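Local atomic coordinates of benzoylformate Decarboxylase (Polynucleobacter necessarius, PDB entry 4K9Q), a protein that binds thiamine diphosphate and a magnesium ion and probably catalyses the decarboxylation of benzoylformate to benzaldehyde. Residues D55-S58 with Q59-K63; N117-K120 with P121-W125; Y434-Q437 with G438-T441; L512-K515 with G516-I520. One frame throughout, in Å; residues are numbered along the deposited sequence.

Interaction 1 (D55-S58 with Q59-K63); sequences DGLS and QSLRK
Asp55 swings CG away from its backbone N (chi1 -167°). Gln59 sets CG opposite its own carbonyl carbon (chi1 -71°) and then runs extended. Together these turns bring the carboxylate and the amide together at a slant, one helical turn apart. Gln59 NE2 donates to Asp55 OD1 at 3.0 Å, from above the carboxylate plane, with the two flat groups turned 63° against each other. The backbone bond from Gln59 N to Asp55 O, 2.9 Å, runs beside it. Leu57 and Leu61 meet by their methyls, CD1 to CD1, at 3.7 Å. Both leucines also pack on helix 403-417. Helix 47-61 ends at Leu61, and Arg62 leaves it with a positive phi. Just past this end, Ser58 OG donates to Lys63 O at 2.8 Å, from above the carbonyl plane, and ties the outgoing chain to the last turn. Asp55 has further partners: OD1 also bonds Thr90, and OD2 bonds Asn88 and Trp402. An alanine in place of Gln59 would probably leave Asp55 OD1 one donor short and the carboxylate less firmly fixed in its rotation. Gathering several neutral donors round this buried carboxylate probably offsets the cost of burying its charge.

Interaction 2 (N117-K120 with P121-W125); sequences NMPK and PWVKW
Pro119 and Trp122 carry the polar part of this turn. Trp122 N donates to Pro119 O at 2.8 Å. The bond is fairly straight (154° at the hydrogen), and the donor lies in the carbonyl plane, on a lone pair. Lys120 and Pro121 fill the two corners between them. The peptide bond joining them is cis, which brings Lys120 CA and Pro121 CA to 3.0 Å. A weak bond from Lys120 N to Asn117 O precedes the turn.

The apolar contacts use two prolines. Val123 places CG1 opposite its carbonyl carbon (chi1 -70°), and both methyls then meet the Pro119 ring. CG1 of Val123 lies 4.0 Å from Pro119 CB, and CG2 of Val123 lies 4.0 Å from Pro119 CG. Both residues also touch Leu82 of helix 79-88. On the other proline, Pro121 CG sits 3.6 Å above one face of the Trp122 indole, toward its rim.

Other subunits also meet this loop. Trp122 packs on Met118 of the second subunit, and Pro121 on Ile113 of that subunit. Lys120 NZ forms a salt bridge with Glu114 of the third subunit.

A hydrogen-bonded turn with a cis proline at its third position is a type VI beta turn. Here it shapes the loop between strands 93-98 and 126-127 of the N-terminal domain, at the tetramer interface.

Interaction 3 (Y434-Q437 with G438-T441); sequences YSVQ and GIYT. With TPP (thiamine diphosphate), chain D.
Ser435 O accepts a bond from Gly438 N at 3.0 Å and closes a type I beta turn. Two more bonds of the same span follow: Ile439 N to Val436 O at 3.1 Å and Tyr440 N to Gln437 O at 3.0 Å. In all three the donor stands above the carbonyl plane, by more than 40°. Bonds from each residue to the third one back, three in a row, have the pattern of a 3-10 turn.

Gln437 O has a second donor. One water gives a hydrogen to Gln437 O at 2.8 Å and another to Thr441 OG1 at 2.8 Å, bridging the two residues. Thr441 OG1 is also bonded to Leu43 O. The Gln437 side chain bends at its second torsion (chi2 96°), and its NE2 bonds Gln433 O of the second subunit. Tyr440 OH reaches Pro480 O of that subunit.

The apolar contact is between Ile439 and Val436. CD1 of Ile439 meets Val436 CG2 at 4.1 Å, and the two side chains cross at a slant. CG1 of Ile439 also lies close to the Val436 carbonyl.

Tyr434, at the start, lies against the cofactor. Its OH is 3.2 Å from thiamine diphosphate CM4, and its CE2 is 3.4 Å from N1' of the pyrimidine. The same OH bonds Asn23 OD1 of the second subunit.

Helix 429-434 begins with Asp429, a magnesium ligand, and Gly430, which binds the cofactor. With Asn456, they belong to the GDG...N motif of thiamine diphosphate enzymes. Between the GDG and the asparagine, this turn leads from helix 429-434 into helix 438-445, beside a cofactor site at the subunit interface.

Interaction 4 (L512-K515 with G516-I520); sequences LSFK and GTSVI
Phe514 turns its side chain toward the start of the strand and lays CD2 and CE2 along it. CG stands opposite the backbone N (chi1 174°), which brings the ring up against Gly516. CE2 of Phe514 is 3.6 Å from Gly516 CA and 3.9 Å from Thr517 N. Gly516 has no side chain, and a CB there would run into CE2. Ser518 points back at the ring from the strand. Its OG sets itself opposite its carbonyl carbon (chi1 -66°) and comes to 3.7 Å from Phe514 CD2. Lys494, outside the two segments, makes a cation-pi contact with the ring. Replacing Phe514 by alanine would probably uncover Gly516 and leave Lys494 without its aromatic partner.

Lys515 points away from the strand. Its chain bends at chi2 and chi3, passing Gly516 N with CD at 4.0 Å. NZ bonds Lys446 O and has a long, weak ion pair with Glu415. The backbone reverses at Lys515 in an inverse gamma turn, with Phe514 O 2.9 Å from Gly516 N.

Thr517 faces away from segment 512-515, and its OG1 bonds Thr447 O. Strand 517-523 lies between strands 449-455 and 494-497. Gly516 and Ser518 bond the backbone of Val449, while Thr517 and Val519 bond that of Lys494. The turn thus closes the beta-alpha-beta unit of strand 494-497, helix 501-513 and strand 517-523, joining the helix to a parallel strand inside the sheet.

The four contacts follow one another along the chain without interleaving. Interactions 1 and 2 belong to the N-terminal part, on helix 47-61 and in the loop before strand 126-127, with centres 20 Å apart. Interactions 3 and 4 share the C-terminal cofactor-binding domain. Their centres are 15 Å apart and they touch, Ile439 CG2 to Thr517 CG2 at 4.3 Å. Helix 47-61 links the two parts: it packs on helix 403-417, and Ser435 and Thr441 of interaction 3 also touch it. Interactions 2 and 4 are farthest apart, about 37 Å between centres. Interactions 2 and 3 both meet the second subunit, so these two also take part in the assembly.

Interaction 1 (D55-S58 with Q59-K63)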
loop_
_atom_site.group_PDB
_atom_site.type_symbol
_atom_site.label_atom_id
_atom_site.label_comp_id
_atom_site.label_asym_id
_atom_site.label_seq_id
_atom_site.Cartn_x
_atom_site.Cartn_y
_atom_site.Cartn_z
ATOM N N ASP A 55 -24.272 1.654 -8.096
ATOM C CA ASP A 55 -23.595 1.794 -9.384
ATOM C C ASP A 55 -24.650 1.972 -10.483
ATOM O O ASP A 55 -24.625 2.952 -11.232
ATOM C CB ASP A 55 -22.724 0.552 -9.631
ATOM C CG ASP A 55 -21.743 0.722 -10.781
ATOM O OD1 ASP A 55 -21.918 1.635 -11.604
ATOM O OD2 ASP A 55 -20.793 -0.094 -10.869
ATOM N N GLY A 56 -25.609 1.052 -10.557
ATOM C CA GLY A 56 -26.686 1.167 -11.531
ATOM C C GLY A 56 -27.427 2.499 -11.439
ATOM O O GLY A 56 -27.675 3.157 -12.459
ATOM N N LEU A 57 -27.791 2.907 -10.221
ATOM C CA LEU A 57 -28.470 4.185 -10.030
ATOM C C LEU A 57 -27.598 5.362 -10.486
ATOM O O LEU A 57 -28.058 6.237 -11.222
ATOM C CB LEU A 57 -28.884 4.362 -8.572
ATOM C CG LEU A 57 -29.668 5.637 -8.259
ATOM C CD1 LEU A 57 -30.914 5.725 -9.146
ATOM C CD2 LEU A 57 -30.049 5.654 -6.783
ATOM N N SER A 58 -26.344 5.380 -10.055
ATOM C CA SER A 58 -25.415 6.451 -10.443
ATOM C C SER A 58 -25.228 6.527 -11.971
ATOM O O SER A 58 -25.112 7.610 -12.534
ATOM C CB SER A 58 -24.068 6.273 -9.737
ATOM O OG SER A 58 -23.116 7.213 -10.215
ATOM N N GLN A 59 -25.202 5.376 -12.644
ATOM C CA GLN A 59 -25.059 5.370 -14.096
ATOM C C GLN A 59 -26.295 6.000 -14.728
ATOM O O GLN A 59 -26.196 6.767 -15.685
ATOM C CB GLN A 59 -24.848 3.951 -14.632
ATOM C CG GLN A 59 -23.478 3.347 -14.292
ATOM C CD GLN A 59 -23.195 2.073 -15.069
ATOM O OE1 GLN A 59 -23.719 1.868 -16.170
ATOM N NE2 GLN A 59 -22.363 1.208 -14.508
ATOM N N SER A 60 -27.461 5.680 -14.173
ATOM C CA SER A 60 -28.711 6.197 -14.704
ATOM C C SER A 60 -28.774 7.713 -14.557
ATOM O O SER A 60 -29.167 8.411 -15.487
ATOM C CB SER A 60 -29.902 5.550 -13.992
ATOM O OG SER A 60 -31.145 6.064 -14.459
ATOM N N LEU A 61 -28.379 8.211 -13.392
ATOM C CA LEU A 61 -28.542 9.628 -13.062
ATOM C C LEU A 61 -27.381 10.526 -13.498
ATOM O O LEU A 61 -27.528 11.745 -13.531
ATOM C CB LEU A 61 -28.792 9.799 -11.560
ATOM C CG LEU A 61 -30.038 9.060 -11.066
ATOM C CD1 LEU A 61 -30.276 9.308 -9.599
ATOM C CD2 LEU A 61 -31.256 9.473 -11.873
ATOM N N ARG A 62 -26.236 9.917 -13.816
ATOM C CA ARG A 62 -24.996 10.656 -14.095
ATOM C C ARG A 62 -24.599 11.620 -12.971
ATOM O O ARG A 62 -24.243 12.784 -13.205
ATOM C CB ARG A 62 -25.062 11.351 -15.455
ATOM C CG ARG A 62 -25.002 10.358 -16.608
ATOM C CD ARG A 62 -25.056 11.015 -17.975
ATOM N NE ARG A 62 -24.769 10.038 -19.022
ATOM C CZ ARG A 62 -25.685 9.272 -19.605
ATOM N NH1 ARG A 62 -26.957 9.362 -19.241
ATOM N NH2 ARG A 62 -25.323 8.408 -20.553
ATOM N N LYS A 63 -24.662 11.113 -11.746
ATOM C CA LYS A 63 -24.165 11.822 -10.581
ATOM C C LYS A 63 -23.900 10.797 -9.490
ATOM O O LYS A 63 -24.310 9.639 -9.609
ATOM C CB LYS A 63 -25.165 12.879 -10.108
ATOM C CG LYS A 63 -26.484 12.334 -9.651
ATOM C CD LYS A 63 -27.337 13.486 -9.134
ATOM C CE LYS A 63 -28.706 13.031 -8.734
ATOM N NZ LYS A 63 -29.493 14.169 -8.157
#

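Interaction 2 (N117-K120 with P121-W125)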
loop_
_atom_site.group_PDB
_atom_site.type_symbol
_atom_site.label_atom_id
_atom_site.label_comp_id
_atom_site.label_asym_id
_atom_site.label_seq_id
_atom_site.Cartn_x
_atom_site.Cartn_y
_atom_site.Cartn_z
ATOM N N ASN A 117 -6.187 1.613 3.246
ATOM C CA ASN A 117 -5.523 0.662 2.365
ATOM C C ASN A 117 -6.388 -0.491 1.890
ATOM O O ASN A 117 -6.087 -1.104 0.871
ATOM C CB ASN A 117 -4.228 0.150 2.989
ATOM C CG ASN A 117 -3.144 1.210 2.981
ATOM O OD1 ASN A 117 -3.155 2.086 2.122
ATOM N ND2 ASN A 117 -2.215 1.144 3.932
ATOM N N MET A 118 -7.472 -0.768 2.607
ATOM C CA MET A 118 -8.326 -1.889 2.223
ATOM C C MET A 118 -8.892 -1.825 0.788
ATOM O O MET A 118 -8.786 -2.799 0.054
ATOM C CB MET A 118 -9.445 -2.107 3.246
ATOM C CG MET A 118 -10.164 -3.432 3.015
ATOM S SD MET A 118 -11.318 -3.858 4.306
ATOM C CE MET A 118 -11.830 -5.491 3.728
ATOM N N PRO A 119 -9.484 -0.681 0.381
ATOM C CA PRO A 119 -10.104 -0.629 -0.959
ATOM C C PRO A 119 -9.112 -0.458 -2.117
ATOM O O PRO A 119 -9.514 -0.600 -3.270
ATOM C CB PRO A 119 -11.020 0.593 -0.866
ATOM C CG PRO A 119 -10.336 1.480 0.127
ATOM C CD PRO A 119 -9.677 0.576 1.127
ATOM N N LYS A 120 -7.848 -0.149 -1.819
ATOM C CA LYS A 120 -6.817 -0.082 -2.857
ATOM C C LYS A 120 -6.652 -1.470 -3.501
ATOM O O LYS A 120 -6.664 -2.491 -2.802
ATOM C CB LYS A 120 -5.481 0.381 -2.259
ATOM C CG LYS A 120 -5.483 1.820 -1.719
ATOM C CD LYS A 120 -4.111 2.163 -1.137
ATOM C CE LYS A 120 -4.068 3.575 -0.561
ATOM N NZ LYS A 120 -3.917 4.603 -1.629
ATOM N N PRO A 121 -6.443 -1.520 -4.826
ATOM C CA PRO A 121 -6.205 -0.402 -5.747
ATOM C C PRO A 121 -7.462 0.044 -6.492
ATOM O O PRO A 121 -7.353 0.486 -7.637
ATOM C CB PRO A 121 -5.240 -1.025 -6.758
ATOM C CG PRO A 121 -5.741 -2.450 -6.863
ATOM C CD PRO A 121 -6.185 -2.823 -5.467
ATOM N N TRP A 122 -8.629 -0.067 -5.871
ATOM C CA TRP A 122 -9.876 0.112 -6.611
ATOM C C TRP A 122 -10.696 1.350 -6.256
ATOM O O TRP A 122 -11.915 1.360 -6.417
ATOM C CB TRP A 122 -10.718 -1.156 -6.516
ATOM C CG TRP A 122 -9.977 -2.338 -7.077
ATOM C CD1 TRP A 122 -9.461 -3.394 -6.385
ATOM C CD2 TRP A 122 -9.643 -2.554 -8.452
ATOM N NE1 TRP A 122 -8.843 -4.269 -7.249
ATOM C CE2 TRP A 122 -8.936 -3.772 -8.524
ATOM C CE3 TRP A 122 -9.873 -1.834 -9.629
ATOM C CZ2 TRP A 122 -8.472 -4.301 -9.733
ATOM C CZ3 TRP A 122 -9.404 -2.351 -10.829
ATOM C CH2 TRP A 122 -8.718 -3.576 -10.870
ATOM N N VAL A 123 -10.012 2.399 -5.808
ATOM C CA VAL A 123 -10.639 3.706 -5.613
ATOM C C VAL A 123 -9.701 4.815 -6.092
ATOM O O VAL A 123 -8.481 4.645 -6.133
ATOM C CB VAL A 123 -11.045 3.959 -4.142
ATOM C CG1 VAL A 123 -12.210 3.060 -3.756
ATOM C CG2 VAL A 123 -9.868 3.738 -3.196
ATOM N N LYS A 124 -10.277 5.954 -6.457
ATOM C CA LYS A 124 -9.470 7.101 -6.874
ATOM C C LYS A 124 -8.809 7.792 -5.678
ATOM O O LYS A 124 -7.785 8.480 -5.823
ATOM C CB LYS A 124 -10.330 8.103 -7.644
ATOM C CG LYS A 124 -10.853 7.569 -8.974
ATOM C CD LYS A 124 -11.640 8.633 -9.714
ATOM C CE LYS A 124 -10.757 9.820 -10.112
ATOM N NZ LYS A 124 -11.506 10.774 -10.971
ATOM N N TRP A 125 -9.393 7.588 -4.503
ATOM C CA TRP A 125 -8.967 8.247 -3.280
ATOM C C TRP A 125 -9.584 7.496 -2.112
ATOM O O TRP A 125 -10.732 7.048 -2.191
ATOM C CB TRP A 125 -9.437 9.702 -3.267
ATOM C CG TRP A 125 -8.972 10.520 -2.067
ATOM C CD1 TRP A 125 -7.691 10.681 -1.621
ATOM C CD2 TRP A 125 -9.800 11.311 -1.200
ATOM N NE1 TRP A 125 -7.672 11.510 -0.517
ATOM C CE2 TRP A 125 -8.952 11.913 -0.243
ATOM C CE3 TRP A 125 -11.176 11.555 -1.134
ATOM C CZ2 TRP A 125 -9.435 12.742 0.772
ATOM C CZ3 TRP A 125 -11.654 12.384 -0.133
ATOM C CH2 TRP A 125 -10.785 12.971 0.806
#

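Interaction 3 (Y434-Q437 with G438-T441)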
loop_
_atom_site.group_PDB
_atom_site.type_symbol
_atom_site.label_atom_id
_atom_site.label_comp_id
_atom_site.label_asym_id
_atom_site.label_seq_id
_atom_site.Cartn_x
_atom_site.Cartn_y
_atom_site.Cartn_z
ATOM N N TYR A 434 -24.552 -15.217 -7.403
ATOM C CA TYR A 434 -23.530 -14.441 -6.688
ATOM C C TYR A 434 -24.121 -13.362 -5.796
ATOM O O TYR A 434 -23.692 -13.193 -4.655
ATOM C CB TYR A 434 -22.494 -13.834 -7.649
ATOM C CG TYR A 434 -21.593 -14.887 -8.271
ATOM C CD1 TYR A 434 -22.017 -15.630 -9.369
ATOM C CD2 TYR A 434 -20.319 -15.130 -7.763
ATOM C CE1 TYR A 434 -21.200 -16.591 -9.932
ATOM C CE2 TYR A 434 -19.494 -16.092 -8.325
ATOM C CZ TYR A 434 -19.945 -16.819 -9.408
ATOM O OH TYR A 434 -19.162 -17.783 -9.990
ATOM N N SER A 435 -25.124 -12.655 -6.311
ATOM C CA SER A 435 -25.744 -11.559 -5.581
ATOM C C SER A 435 -27.256 -11.717 -5.582
ATOM O O SER A 435 -27.993 -10.752 -5.733
ATOM C CB SER A 435 -25.354 -10.214 -6.193
ATOM O OG SER A 435 -23.959 -10.000 -6.068
ATOM N N VAL A 436 -27.695 -12.959 -5.410
ATOM C CA VAL A 436 -29.106 -13.305 -5.442
ATOM C C VAL A 436 -29.930 -12.442 -4.468
ATOM O O VAL A 436 -31.104 -12.146 -4.723
ATOM C CB VAL A 436 -29.295 -14.827 -5.171
ATOM C CG1 VAL A 436 -28.935 -15.189 -3.739
ATOM C CG2 VAL A 436 -30.690 -15.268 -5.519
ATOM N N GLN A 437 -29.300 -11.998 -3.377
ATOM C CA GLN A 437 -30.010 -11.223 -2.356
ATOM C C GLN A 437 -30.555 -9.898 -2.898
ATOM O O GLN A 437 -31.480 -9.319 -2.317
ATOM C CB GLN A 437 -29.115 -10.945 -1.137
ATOM C CG GLN A 437 -28.487 -12.194 -0.535
ATOM C CD GLN A 437 -27.085 -12.425 -1.048
ATOM O OE1 GLN A 437 -26.792 -12.119 -2.199
ATOM N NE2 GLN A 437 -26.210 -12.961 -0.199
ATOM N N GLY A 438 -29.972 -9.418 -3.996
ATOM C CA GLY A 438 -30.406 -8.174 -4.615
ATOM C C GLY A 438 -31.892 -8.165 -4.947
ATOM O O GLY A 438 -32.522 -7.110 -4.970
ATOM N N ILE A 439 -32.449 -9.342 -5.223
ATOM C CA ILE A 439 -33.875 -9.453 -5.540
ATOM C C ILE A 439 -34.739 -8.800 -4.461
ATOM O O ILE A 439 -35.734 -8.128 -4.757
ATOM C CB ILE A 439 -34.294 -10.928 -5.710
ATOM C CG1 ILE A 439 -33.524 -11.562 -6.874
ATOM C CG2 ILE A 439 -35.794 -11.039 -5.952
ATOM C CD1 ILE A 439 -33.751 -13.062 -6.995
ATOM N N TYR A 440 -34.345 -8.987 -3.205
ATOM C CA TYR A 440 -35.084 -8.435 -2.083
ATOM C C TYR A 440 -35.279 -6.931 -2.224
ATOM O O TYR A 440 -36.359 -6.408 -1.969
ATOM C CB TYR A 440 -34.359 -8.745 -0.776
ATOM C CG TYR A 440 -35.114 -8.301 0.460
ATOM C CD1 TYR A 440 -36.294 -8.940 0.846
ATOM C CD2 TYR A 440 -34.648 -7.252 1.243
ATOM C CE1 TYR A 440 -36.986 -8.539 1.981
ATOM C CE2 TYR A 440 -35.328 -6.847 2.380
ATOM C CZ TYR A 440 -36.495 -7.489 2.742
ATOM O OH TYR A 440 -37.149 -7.061 3.879
ATOM N N THR A 441 -34.227 -6.228 -2.625
ATOM C CA THR A 441 -34.316 -4.777 -2.753
ATOM C C THR A 441 -35.280 -4.409 -3.874
ATOM O O THR A 441 -36.072 -3.478 -3.737
ATOM C CB THR A 441 -32.932 -4.155 -3.008
ATOM O OG1 THR A 441 -32.074 -4.472 -1.904
ATOM C CG2 THR A 441 -33.048 -2.635 -3.121
HETATM N "N1'" TPP D . -16.527 -15.423 -9.887
HETATM C "C2'" TPP D . -16.754 -14.084 -10.162
HETATM C CM2 TPP D . -17.090 -13.127 -9.057
HETATM N "N3'" TPP D . -16.658 -13.601 -11.454
HETATM C "C4'" TPP D . -16.343 -14.455 -12.481
HETATM N "N4'" TPP D . -16.237 -13.981 -13.721
HETATM C "C5'" TPP D . -16.148 -15.812 -12.219
HETATM C "C6'" TPP D . -16.222 -16.300 -10.916
HETATM C "C7'" TPP D . -15.800 -16.750 -13.346
HETATM N N3 TPP D . -16.859 -17.063 -14.295
HETATM C C2 TPP D . -16.984 -16.496 -15.553
HETATM S S1 TPP D . -18.231 -17.053 -16.407
HETATM C C5 TPP D . -18.655 -18.051 -15.209
HETATM C C4 TPP D . -17.830 -17.992 -14.089
HETATM C CM4 TPP D . -17.992 -18.806 -12.830
HETATM C C6 TPP D . -19.846 -18.931 -15.465
HETATM C C7 TPP D . -21.157 -18.198 -15.699
HETATM O O7 TPP D . -22.146 -19.202 -15.653
HETATM P PA TPP D . -23.694 -18.874 -15.941
HETATM O O1A TPP D . -24.051 -17.584 -15.260
HETATM O O2A TPP D . -24.558 -19.998 -15.467
HETATM O O3A TPP D . -23.743 -18.567 -17.518
HETATM P PB TPP D . -23.592 -19.599 -18.742
HETATM O O1B TPP D . -22.163 -19.536 -19.172
HETATM O O2B TPP D . -24.511 -19.088 -19.829
HETATM O O3B TPP D . -23.930 -20.993 -18.320
HETATM O O HOH W 1 -30.972 -6.931 -1.004
#

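Interaction 4 (L512-K515 with G516-I520)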
loop_
_atom_site.group_PDB
_atom_site.type_symbol
_atom_site.label_atom_id
_atom_site.label_comp_id
_atom_site.label_asym_id
_atom_site.label_seq_id
_atom_site.Cartn_x
_atom_site.Cartn_y
_atom_site.Cartn_z
ATOM N N LEU A 512 -44.237 -7.904 -17.887
ATOM C CA LEU A 512 -44.235 -6.548 -18.433
ATOM C C LEU A 512 -45.411 -5.710 -17.929
ATOM O O LEU A 512 -45.301 -4.494 -17.815
ATOM C CB LEU A 512 -44.214 -6.575 -19.963
ATOM C CG LEU A 512 -42.865 -6.959 -20.590
ATOM C CD1 LEU A 512 -43.072 -7.363 -22.045
ATOM C CD2 LEU A 512 -41.857 -5.824 -20.473
ATOM N N SER A 513 -46.531 -6.364 -17.623
ATOM C CA SER A 513 -47.715 -5.660 -17.131
ATOM C C SER A 513 -47.718 -5.490 -15.611
ATOM O O SER A 513 -48.568 -4.784 -15.057
ATOM C CB SER A 513 -48.979 -6.411 -17.550
ATOM O OG SER A 513 -49.186 -7.537 -16.713
ATOM N N PHE A 514 -46.785 -6.156 -14.938
ATOM C CA PHE A 514 -46.711 -6.130 -13.476
ATOM C C PHE A 514 -45.586 -5.202 -13.025
ATOM O O PHE A 514 -44.407 -5.484 -13.261
ATOM C CB PHE A 514 -46.484 -7.557 -12.943
ATOM C CG PHE A 514 -46.255 -7.628 -11.453
ATOM C CD1 PHE A 514 -47.304 -7.455 -10.560
ATOM C CD2 PHE A 514 -44.996 -7.888 -10.944
ATOM C CE1 PHE A 514 -47.092 -7.516 -9.196
ATOM C CE2 PHE A 514 -44.783 -7.957 -9.577
ATOM C CZ PHE A 514 -45.832 -7.766 -8.703
ATOM N N LYS A 515 -45.954 -4.092 -12.386
ATOM C CA LYS A 515 -44.983 -3.109 -11.923
ATOM C C LYS A 515 -44.351 -3.590 -10.617
ATOM O O LYS A 515 -44.787 -3.232 -9.514
ATOM C CB LYS A 515 -45.642 -1.740 -11.744
ATOM C CG LYS A 515 -44.710 -0.562 -11.958
ATOM C CD LYS A 515 -43.634 -0.443 -10.876
ATOM C CE LYS A 515 -44.162 0.250 -9.621
ATOM N NZ LYS A 515 -43.055 0.796 -8.766
ATOM N N GLY A 516 -43.327 -4.421 -10.750
ATOM C CA GLY A 516 -42.692 -5.042 -9.604
ATOM C C GLY A 516 -41.637 -5.976 -10.152
ATOM O O GLY A 516 -41.377 -5.968 -11.349
ATOM N N THR A 517 -41.049 -6.783 -9.279
ATOM C CA THR A 517 -39.927 -7.633 -9.659
ATOM C C THR A 517 -40.395 -9.064 -9.895
ATOM O O THR A 517 -41.080 -9.646 -9.051
ATOM C CB THR A 517 -38.839 -7.583 -8.570
ATOM O OG1 THR A 517 -38.331 -6.249 -8.490
ATOM C CG2 THR A 517 -37.684 -8.543 -8.880
ATOM N N SER A 518 -40.013 -9.614 -11.048
ATOM C CA SER A 518 -40.399 -10.962 -11.463
ATOM C C SER A 518 -39.171 -11.804 -11.816
ATOM O O SER A 518 -38.162 -11.278 -12.287
ATOM C CB SER A 518 -41.313 -10.892 -12.692
ATOM O OG SER A 518 -42.568 -10.285 -12.401
ATOM N N VAL A 519 -39.278 -13.115 -11.604
ATOM C CA VAL A 519 -38.268 -14.069 -12.042
ATOM C C VAL A 519 -38.919 -15.112 -12.947
ATOM O O VAL A 519 -39.903 -15.757 -12.568
ATOM C CB VAL A 519 -37.584 -14.756 -10.840
ATOM C CG1 VAL A 519 -36.592 -15.818 -11.303
ATOM C CG2 VAL A 519 -36.890 -13.716 -9.979
ATOM N N ILE A 520 -38.377 -15.256 -14.148
ATOM C CA ILE A 520 -38.852 -16.250 -15.101
ATOM C C ILE A 520 -37.711 -17.211 -15.397
ATOM O O ILE A 520 -36.696 -16.819 -15.966
ATOM C CB ILE A 520 -39.326 -15.578 -16.402
ATOM C CG1 ILE A 520 -40.418 -14.555 -16.077
ATOM C CG2 ILE A 520 -39.812 -16.625 -17.407
ATOM C CD1 ILE A 520 -40.890 -13.732 -17.261
#